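Local coordinates for membrane-fusion protein (PDB 5XU0) that probably serves as the membrane-fusion component of a MacAB-like efflux pump, helping to form its channel, at residues B[195-200]-B[260-265]; B[208-213]-B[244-249]; B[201-206]-B[254-259]. The protein carries 2 engineered substitutions. All coordinates share one frame; numbering follows the deposited sequence.

Contact 1: residues B[195-200]-B[260-265]; sequences QEVSFT and MEVKSK. Engineered in segment 260-265: Met260 (natural residue Ile).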
loop_
_atom_site.group_PDB
_atom_site.type_symbol
_atom_site.label_atom_id
_atom_site.label_comp_id
_atom_site.label_asym_id
_atom_site.label_seq_id
_atom_site.Cartn_x
_atom_site.Cartn_y
_atom_site.Cartn_z
ATOM N N GLN B 195 14.111 17.280 -42.050
ATOM C CA GLN B 195 13.466 17.229 -43.356
ATOM C C GLN B 195 12.048 17.783 -43.294
ATOM O O GLN B 195 11.304 17.528 -42.343
ATOM C CB GLN B 195 13.443 15.793 -43.878
ATOM C CG GLN B 195 14.796 15.103 -43.842
ATOM C CD GLN B 195 14.786 13.755 -44.533
ATOM O OE1 GLN B 195 15.607 12.886 -44.235
ATOM N NE2 GLN B 195 13.858 13.574 -45.467
ATOM N N GLU B 196 11.673 18.541 -44.322
ATOM C CA GLU B 196 10.349 19.140 -44.360
ATOM C C GLU B 196 9.296 18.085 -44.687
ATOM O O GLU B 196 9.584 17.041 -45.279
ATOM C CB GLU B 196 10.293 20.277 -45.378
ATOM C CG GLU B 196 9.278 21.355 -45.022
ATOM C CD GLU B 196 8.757 22.104 -46.234
ATOM O OE1 GLU B 196 7.569 22.493 -46.223
ATOM O OE2 GLU B 196 9.531 22.311 -47.194
ATOM N N VAL B 197 8.059 18.373 -44.289
ATOM C CA VAL B 197 6.969 17.408 -44.351
ATOM C C VAL B 197 5.684 18.132 -44.730
ATOM O O VAL B 197 5.416 19.237 -44.248
ATOM C CB VAL B 197 6.797 16.671 -43.002
ATOM C CG1 VAL B 197 5.416 16.035 -42.899
ATOM C CG2 VAL B 197 7.890 15.627 -42.809
ATOM N N SER B 198 4.894 17.509 -45.599
ATOM C CA SER B 198 3.532 17.930 -45.883
ATOM C C SER B 198 2.566 16.858 -45.393
ATOM O O SER B 198 2.900 15.670 -45.376
ATOM C CB SER B 198 3.330 18.169 -47.381
ATOM O OG SER B 198 1.951 18.223 -47.702
ATOM N N PHE B 199 1.368 17.276 -44.983
ATOM C CA PHE B 199 0.382 16.297 -44.538
ATOM C C PHE B 199 -1.025 16.869 -44.660
ATOM O O PHE B 199 -1.223 18.087 -44.695
ATOM C CB PHE B 199 0.662 15.814 -43.106
ATOM C CG PHE B 199 0.568 16.888 -42.051
ATOM C CD1 PHE B 199 1.690 17.607 -41.669
ATOM C CD2 PHE B 199 -0.636 17.153 -41.416
ATOM C CE1 PHE B 199 1.608 18.581 -40.689
ATOM C CE2 PHE B 199 -0.724 18.127 -40.437
ATOM C CZ PHE B 199 0.400 18.840 -40.072
ATOM N N THR B 200 -1.997 15.957 -44.720
ATOM C CA THR B 200 -3.399 16.279 -44.954
ATOM C C THR B 200 -4.269 15.416 -44.050
ATOM O O THR B 200 -3.797 14.461 -43.428
ATOM C CB THR B 200 -3.788 16.057 -46.421
ATOM O OG1 THR B 200 -5.216 16.053 -46.543
ATOM C CG2 THR B 200 -3.237 14.721 -46.918
HETATM N N MSE B 260 0.997 11.687 -44.389
HETATM C CA MSE B 260 2.130 12.590 -44.573
HETATM C C MSE B 260 3.117 12.160 -45.649
HETATM O O MSE B 260 3.295 10.974 -45.904
HETATM C CB MSE B 260 2.880 12.743 -43.253
HETATM C CG MSE B 260 2.036 12.476 -42.023
HETATM SE SE MSE B 260 2.730 13.426 -40.494
HETATM C CE MSE B 260 4.532 12.685 -40.522
ATOM N N GLU B 261 3.772 13.145 -46.261
ATOM C CA GLU B 261 4.829 12.923 -47.238
ATOM C C GLU B 261 6.070 13.674 -46.780
ATOM O O GLU B 261 6.023 14.895 -46.594
ATOM C CB GLU B 261 4.397 13.392 -48.628
ATOM C CG GLU B 261 5.289 12.904 -49.752
ATOM C CD GLU B 261 4.802 13.360 -51.110
ATOM O OE1 GLU B 261 3.619 13.749 -51.217
ATOM O OE2 GLU B 261 5.602 13.329 -52.069
ATOM N N VAL B 262 7.172 12.953 -46.587
ATOM C CA VAL B 262 8.438 13.558 -46.187
ATOM C C VAL B 262 9.261 13.818 -47.437
ATOM O O VAL B 262 9.617 12.883 -48.164
ATOM C CB VAL B 262 9.216 12.676 -45.203
ATOM C CG1 VAL B 262 10.467 13.418 -44.753
ATOM C CG2 VAL B 262 8.342 12.302 -44.026
ATOM N N LYS B 263 9.581 15.084 -47.673
ATOM C CA LYS B 263 10.299 15.472 -48.877
ATOM C C LYS B 263 11.741 14.979 -48.834
ATOM O O LYS B 263 12.446 15.177 -47.839
ATOM C CB LYS B 263 10.270 16.991 -49.033
ATOM C CG LYS B 263 10.885 17.492 -50.321
ATOM C CD LYS B 263 10.287 16.804 -51.539
ATOM C CE LYS B 263 10.724 17.515 -52.808
ATOM N NZ LYS B 263 10.576 16.669 -54.019
ATOM N N SER B 264 12.178 14.341 -49.921
ATOM C CA SER B 264 13.578 13.982 -50.074
ATOM C C SER B 264 14.429 15.245 -50.206
ATOM O O SER B 264 13.922 16.367 -50.280
ATOM C CB SER B 264 13.767 13.074 -51.290
ATOM O OG SER B 264 12.888 13.438 -52.341
ATOM N N LYS B 265 15.744 15.055 -50.228
ATOM C CA LYS B 265 16.675 16.173 -50.305
ATOM C C LYS B 265 17.559 16.007 -51.533
ATOM O O LYS B 265 18.162 14.946 -51.733
ATOM C CB LYS B 265 17.499 16.279 -49.009
ATOM C CG LYS B 265 18.591 17.386 -48.874
ATOM C CD LYS B 265 18.534 18.590 -49.835
ATOM C CE LYS B 265 17.204 19.332 -49.885
ATOM N NZ LYS B 265 17.233 20.352 -50.977
#
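Val197 and Val262 face each other across two antiparallel strands of the barrel, their short-segment directions 164° apart, and their CG2 methyls meet at 3.6 Å. This is a non-hydrogen-bonded pair, as is Phe199 with Met260; between them the hydrogen-bonded pair of Ser198 and Glu261 supplies two nearly straight bonds, Glu261 N to Ser198 O at 2.8 Å and Ser198 N to Glu261 O at 3.0 Å. Lys263 N continues the ladder to Glu196 O.

Just before the strand begins, Gln195 can be followed outward. Its CB lies 3.9 Å from Val262 CG1, and CG, set beside the backbone N (chi1 -51°), starts an extended chain that crosses the valine at about a right angle. At the amide tip, NE2 lies 3.5 Å from Val262 CG1 and reaches Lys263 O in a weak, bent bond of 3.2 Å, while OE1 accepts from Ser192 N.

Met260, an engineered selenomethionine where nature has isoleucine, packs its CG 3.8 Å from Phe199 CB. Its chain bends at the last torsion, setting SE obliquely 5.0 Å from the Phe199 ring centroid, a Met-aromatic contact. Val197, Phe199, Met260 and Val262 share the buried face of the sheet, whereas Ser198 and Glu261 occupy the other, where Glu261 OE2 bonds Ser2 OG. Backbone bonds thus set the register while apolar side chains pack inside, Val197 and Met260 against Ile243 and Phe199 against Val245.

Contact 2: residues B[208-213]-B[244-249]; sequences KWTGKL and DVTGEV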
loop_
_atom_site.group_PDB
_atom_site.type_symbol
_atom_site.label_atom_id
_atom_site.label_comp_id
_atom_site.label_asym_id
_atom_site.label_seq_id
_atom_site.Cartn_x
_atom_site.Cartn_y
_atom_site.Cartn_z
ATOM N N LYS B 208 -4.446 21.671 -46.514
ATOM C CA LYS B 208 -3.160 21.003 -46.387
ATOM C C LYS B 208 -2.300 21.742 -45.369
ATOM O O LYS B 208 -2.502 22.931 -45.111
ATOM C CB LYS B 208 -2.449 20.931 -47.748
ATOM C CG LYS B 208 -3.371 20.541 -48.904
ATOM C CD LYS B 208 -2.807 20.934 -50.259
ATOM C CE LYS B 208 -1.641 20.044 -50.647
ATOM N NZ LYS B 208 -2.097 18.830 -51.379
ATOM N N TRP B 209 -1.334 21.027 -44.791
ATOM C CA TRP B 209 -0.437 21.590 -43.788
ATOM C C TRP B 209 1.009 21.242 -44.109
ATOM O O TRP B 209 1.303 20.405 -44.967
ATOM C CB TRP B 209 -0.765 21.090 -42.376
ATOM C CG TRP B 209 -2.064 21.568 -41.833
ATOM C CD1 TRP B 209 -2.285 22.706 -41.114
ATOM C CD2 TRP B 209 -3.329 20.912 -41.947
ATOM N NE1 TRP B 209 -3.614 22.802 -40.779
ATOM C CE2 TRP B 209 -4.276 21.712 -41.280
ATOM C CE3 TRP B 209 -3.755 19.726 -42.555
ATOM C CZ2 TRP B 209 -5.623 21.365 -41.204
ATOM C CZ3 TRP B 209 -5.091 19.384 -42.478
ATOM C CH2 TRP B 209 -6.009 20.200 -41.807
ATOM N N THR B 210 1.914 21.893 -43.383
ATOM C CA THR B 210 3.344 21.654 -43.479
ATOM C C THR B 210 3.906 21.439 -42.079
ATOM O O THR B 210 3.233 21.676 -41.072
ATOM C CB THR B 210 4.060 22.819 -44.179
ATOM O OG1 THR B 210 5.478 22.665 -44.041
ATOM C CG2 THR B 210 3.630 24.149 -43.578
ATOM N N GLY B 211 5.150 20.979 -42.021
ATOM C CA GLY B 211 5.792 20.695 -40.750
ATOM C C GLY B 211 7.211 20.218 -40.972
ATOM O O GLY B 211 7.669 20.069 -42.109
ATOM N N LYS B 212 7.905 19.972 -39.859
ATOM C CA LYS B 212 9.316 19.606 -39.879
ATOM C C LYS B 212 9.590 18.438 -38.940
ATOM O O LYS B 212 9.092 18.408 -37.813
ATOM C CB LYS B 212 10.217 20.785 -39.469
ATOM C CG LYS B 212 10.160 22.038 -40.341
ATOM C CD LYS B 212 10.966 23.162 -39.680
ATOM C CE LYS B 212 10.243 24.504 -39.693
ATOM N NZ LYS B 212 10.734 25.412 -38.619
ATOM N N LEU B 213 10.418 17.500 -39.400
ATOM C CA LEU B 213 10.853 16.370 -38.581
ATOM C C LEU B 213 11.760 16.874 -37.464
ATOM O O LEU B 213 12.863 17.365 -37.726
ATOM C CB LEU B 213 11.581 15.346 -39.447
ATOM C CG LEU B 213 10.980 13.958 -39.661
ATOM C CD1 LEU B 213 11.989 13.085 -40.373
ATOM C CD2 LEU B 213 10.577 13.315 -38.347
ATOM N N ASP B 244 6.941 18.793 -35.609
ATOM C CA ASP B 244 6.297 20.034 -35.193
ATOM C C ASP B 244 5.634 20.675 -36.405
ATOM O O ASP B 244 6.294 20.908 -37.426
ATOM C CB ASP B 244 7.312 21.001 -34.580
ATOM C CG ASP B 244 8.172 20.354 -33.514
ATOM O OD1 ASP B 244 8.421 20.994 -32.468
ATOM O OD2 ASP B 244 8.591 19.199 -33.718
ATOM N N VAL B 245 4.337 20.966 -36.292
ATOM C CA VAL B 245 3.624 21.592 -37.398
ATOM C C VAL B 245 4.091 23.032 -37.553
ATOM O O VAL B 245 4.426 23.712 -36.572
ATOM C CB VAL B 245 2.101 21.515 -37.194
ATOM C CG1 VAL B 245 1.704 20.131 -36.728
ATOM C CG2 VAL B 245 1.625 22.570 -36.209
ATOM N N THR B 246 4.144 23.495 -38.793
ATOM C CA THR B 246 4.647 24.819 -39.105
ATOM C C THR B 246 3.606 25.550 -39.935
ATOM O O THR B 246 2.700 24.939 -40.511
ATOM C CB THR B 246 5.981 24.755 -39.861
ATOM O OG1 THR B 246 5.760 24.240 -41.179
ATOM C CG2 THR B 246 6.956 23.846 -39.131
ATOM N N GLY B 247 3.745 26.869 -39.995
ATOM C CA GLY B 247 2.780 27.667 -40.714
ATOM C C GLY B 247 1.431 27.706 -40.012
ATOM O O GLY B 247 1.272 27.327 -38.849
ATOM N N GLU B 248 0.441 28.173 -40.767
ATOM C CA GLU B 248 -0.890 28.399 -40.223
ATOM C C GLU B 248 -1.557 27.076 -39.871
ATOM O O GLU B 248 -1.729 26.207 -40.733
ATOM C CB GLU B 248 -1.736 29.173 -41.230
ATOM C CG GLU B 248 -2.856 29.983 -40.610
ATOM C CD GLU B 248 -3.894 30.406 -41.629
ATOM O OE1 GLU B 248 -3.511 31.000 -42.660
ATOM O OE2 GLU B 248 -5.092 30.142 -41.400
ATOM N N VAL B 249 -1.921 26.918 -38.603
ATOM C CA VAL B 249 -2.770 25.815 -38.171
ATOM C C VAL B 249 -4.215 26.295 -38.230
ATOM O O VAL B 249 -4.576 27.295 -37.600
ATOM C CB VAL B 249 -2.393 25.332 -36.761
ATOM C CG1 VAL B 249 -2.219 26.511 -35.808
ATOM C CG2 VAL B 249 -3.437 24.359 -36.235
#
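Trp209 reaches over from the strand 208-213 to the end of segment 244-249, meeting Glu248 and Val249 with the edge of its indole. With CG beside the backbone N (chi1 -68°), the five-membered ring is brought to that end: CD1 comes 3.6 Å from Glu248 O, near the ring plane, and NE1 lies 4.1 Å from Val249 CA. Next in the sequence, Thr210 offers its carbonyl O to Thr246 N at 3.1 Å; the N-H points straight at the oxygen but approaches from above the carbonyl plane. The two threonine side chains cross at about a right angle, and Thr210 OG1 is hydrogen-bonded to Glu196 OE1.

Gly211 then lies opposite Val245 in a non-hydrogen-bonded pair, the CA atoms 4.1 Å apart. Lys212 and Asp244 form the hydrogen-bonded pair that follows, with Lys212 N bonded to Asp244 O and Asp244 N to Lys212 O, both at 3.1 Å. Beyond its backbone, Lys212 lays its aliphatic chain across Thr246, whose CG2 lies 3.4 Å from Lys212 CE, while Asp244 OD2 turns to Ser214 OG.

The short strand segments run at 133° to each other, and the chain of 247-249 bends off to meet Trp209. On its far side the strand 207-216 is hydrogen-bonded to strand 196-201, where the Trp209 ring meets that of Phe199 with planes about 15° apart, so that 207-216 runs between 196-201 and 239-246 in the barrel.

Contact 3: residues B[201-206]-B[254-259]; sequences SKVYPD and QGFSVN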
loop_
_atom_site.group_PDB
_atom_site.type_symbol
_atom_site.label_atom_id
_atom_site.label_comp_id
_atom_site.label_asym_id
_atom_site.label_seq_id
_atom_site.Cartn_x
_atom_site.Cartn_y
_atom_site.Cartn_z
ATOM N N SER B 201 -5.559 15.749 -43.993
ATOM C CA SER B 201 -6.500 15.043 -43.131
ATOM C C SER B 201 -7.778 14.729 -43.894
ATOM O O SER B 201 -8.381 15.621 -44.505
ATOM C CB SER B 201 -6.829 15.855 -41.878
ATOM O OG SER B 201 -7.863 15.222 -41.141
ATOM N N LYS B 202 -8.218 13.472 -43.804
ATOM C CA LYS B 202 -9.321 12.952 -44.607
ATOM C C LYS B 202 -10.661 13.602 -44.282
ATOM O O LYS B 202 -11.676 13.264 -44.893
ATOM C CB LYS B 202 -9.413 11.432 -44.428
ATOM C CG LYS B 202 -8.863 10.650 -45.609
ATOM C CD LYS B 202 -8.919 9.151 -45.348
ATOM C CE LYS B 202 -10.349 8.630 -45.369
ATOM N NZ LYS B 202 -10.645 7.877 -46.619
ATOM N N VAL B 203 -10.677 14.531 -43.327
ATOM C CA VAL B 203 -11.873 15.300 -43.026
ATOM C C VAL B 203 -11.852 16.680 -43.680
ATOM O O VAL B 203 -12.907 17.170 -44.098
ATOM C CB VAL B 203 -12.091 15.423 -41.501
ATOM C CG1 VAL B 203 -10.831 15.919 -40.824
ATOM C CG2 VAL B 203 -13.267 16.325 -41.187
ATOM N N TYR B 204 -10.689 17.311 -43.789
ATOM C CA TYR B 204 -10.568 18.549 -44.542
ATOM C C TYR B 204 -9.734 18.237 -45.778
ATOM O O TYR B 204 -8.525 18.507 -45.797
ATOM C CB TYR B 204 -9.922 19.659 -43.707
ATOM C CG TYR B 204 -10.723 20.138 -42.504
ATOM C CD1 TYR B 204 -11.917 19.528 -42.135
ATOM C CD2 TYR B 204 -10.274 21.205 -41.733
ATOM C CE1 TYR B 204 -12.638 19.968 -41.035
ATOM C CE2 TYR B 204 -10.991 21.653 -40.633
ATOM C CZ TYR B 204 -12.172 21.031 -40.289
ATOM O OH TYR B 204 -12.888 21.472 -39.198
ATOM N N PRO B 205 -10.333 17.653 -46.822
ATOM C CA PRO B 205 -9.527 17.158 -47.947
ATOM C C PRO B 205 -8.994 18.253 -48.852
ATOM O O PRO B 205 -8.020 18.008 -49.576
ATOM C CB PRO B 205 -10.503 16.245 -48.708
ATOM C CG PRO B 205 -11.759 16.173 -47.848
ATOM C CD PRO B 205 -11.767 17.421 -47.040
ATOM N N ASP B 206 -9.595 19.444 -48.841
ATOM C CA ASP B 206 -9.081 20.558 -49.625
ATOM C C ASP B 206 -7.971 21.315 -48.908
ATOM O O ASP B 206 -7.260 22.098 -49.547
ATOM C CB ASP B 206 -10.213 21.527 -49.974
ATOM C CG ASP B 206 -11.194 20.947 -50.983
ATOM O OD1 ASP B 206 -11.126 19.727 -51.258
ATOM O OD2 ASP B 206 -12.035 21.710 -51.504
ATOM N N GLN B 254 -6.560 18.284 -32.170
ATOM C CA GLN B 254 -5.780 17.128 -31.742
ATOM C C GLN B 254 -6.552 15.830 -31.953
ATOM O O GLN B 254 -7.785 15.808 -31.984
ATOM C CB GLN B 254 -5.403 17.265 -30.270
ATOM C CG GLN B 254 -5.237 18.694 -29.792
ATOM C CD GLN B 254 -4.740 18.776 -28.363
ATOM O OE1 GLN B 254 -4.235 17.798 -27.812
ATOM N NE2 GLN B 254 -4.884 19.948 -27.753
ATOM N N GLY B 255 -5.805 14.734 -32.089
ATOM C CA GLY B 255 -6.382 13.427 -32.325
ATOM C C GLY B 255 -6.683 13.112 -33.774
ATOM O O GLY B 255 -6.985 11.953 -34.086
ATOM N N PHE B 256 -6.604 14.097 -34.665
ATOM C CA PHE B 256 -6.914 13.871 -36.071
ATOM C C PHE B 256 -5.941 12.875 -36.692
ATOM O O PHE B 256 -4.724 12.987 -36.518
ATOM C CB PHE B 256 -6.866 15.192 -36.841
ATOM C CG PHE B 256 -8.157 15.957 -36.823
ATOM C CD1 PHE B 256 -9.330 15.359 -36.395
ATOM C CD2 PHE B 256 -8.201 17.275 -37.252
ATOM C CE1 PHE B 256 -10.521 16.063 -36.383
ATOM C CE2 PHE B 256 -9.387 17.984 -37.243
ATOM C CZ PHE B 256 -10.549 17.377 -36.808
ATOM N N SER B 257 -6.481 11.896 -37.414
ATOM C CA SER B 257 -5.633 11.022 -38.209
ATOM C C SER B 257 -5.114 11.785 -39.421
ATOM O O SER B 257 -5.822 12.607 -40.009
ATOM C CB SER B 257 -6.398 9.776 -38.644
ATOM O OG SER B 257 -5.518 8.669 -38.751
ATOM N N VAL B 258 -3.868 11.511 -39.794
ATOM C CA VAL B 258 -3.127 12.374 -40.707
ATOM C C VAL B 258 -2.245 11.508 -41.598
ATOM O O VAL B 258 -1.672 10.511 -41.147
ATOM C CB VAL B 258 -2.311 13.418 -39.911
ATOM C CG1 VAL B 258 -1.070 13.846 -40.666
ATOM C CG2 VAL B 258 -3.179 14.625 -39.578
ATOM N N ASN B 259 -2.148 11.886 -42.873
ATOM C CA ASN B 259 -1.317 11.194 -43.851
ATOM C C ASN B 259 -0.250 12.151 -44.356
ATOM O O ASN B 259 -0.557 13.294 -44.709
ATOM C CB ASN B 259 -2.164 10.667 -45.005
ATOM C CG ASN B 259 -3.338 9.844 -44.526
ATOM O OD1 ASN B 259 -3.182 8.683 -44.143
ATOM N ND2 ASN B 259 -4.523 10.447 -44.527
#
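Val203 sets its CG1 methyl over the centre of the Phe256 ring, about 4.2 Å above the plane, where a type I beta turn from Ser201 to Tyr204 leaves the rim of a six-stranded antiparallel barrel, consistent with the beta-barrel domain of membrane-fusion proteins. The turn carries a weak backbone bond from Tyr204 N to Ser201 O and points the CB of Val203 toward the other segment. Phe256 comes from the segment 254-259 just before its strand begins at Ser257, and its CB likewise points toward segment 201-206.

The closely packed part is small and largely apolar. Val203 CG1 touches Phe256 CZ at 4.3 Å, and Ser201 comes up obliquely to the same ring: its hydroxyl, anti to the backbone N (chi1 173°), places OG 4.4 Å from Phe256 CG. Ser201 CB also reaches Val258 CG2 at 4.5 Å. Phe256 and Val258 also pack on Val9 of strand 3-10, which ties this corner to the next strand of the barrel.

The other side is looser. Lys202 and Asn259 are exposed and only graze each other, CG to ND2 at 4.5 Å. No hydrogen bond joins the two segments. Several backbone groups of 254-257 bond the second subunit, another copy of the protein: Ser257 N meets Glu185 OE1 and Gly255 O meets Ser237 OG of that subunit, while its Tyr186 packs on Lys202 and Val203. Within the pair of segments, the nearest polar approach is Ser201 OG to Ser257 O, 3.5 Å apart.

Overall arrangement
Starting from strand 3-10 at the N terminus, the chain runs out through the long helices and returns to the barrel before any of these contacts begins. Segments 195-200, 201-206 and 208-213 then follow in turn, and their partners come back in the reverse order, 244-249, 254-259 and 260-265. Contact 2 therefore closes the innermost loop, contact 3 encloses it and contact 1 encloses both; none cross. Strand 196-201 joins the set, bonding to 207-216 on one side and to 257-262 on the other. Contacts 1 and 2 lie about 10 Å apart, centre to centre, and join where 196-201 pairs with 207-216, while contact 3 extends contact 1 to the barrel rim facing a second subunit.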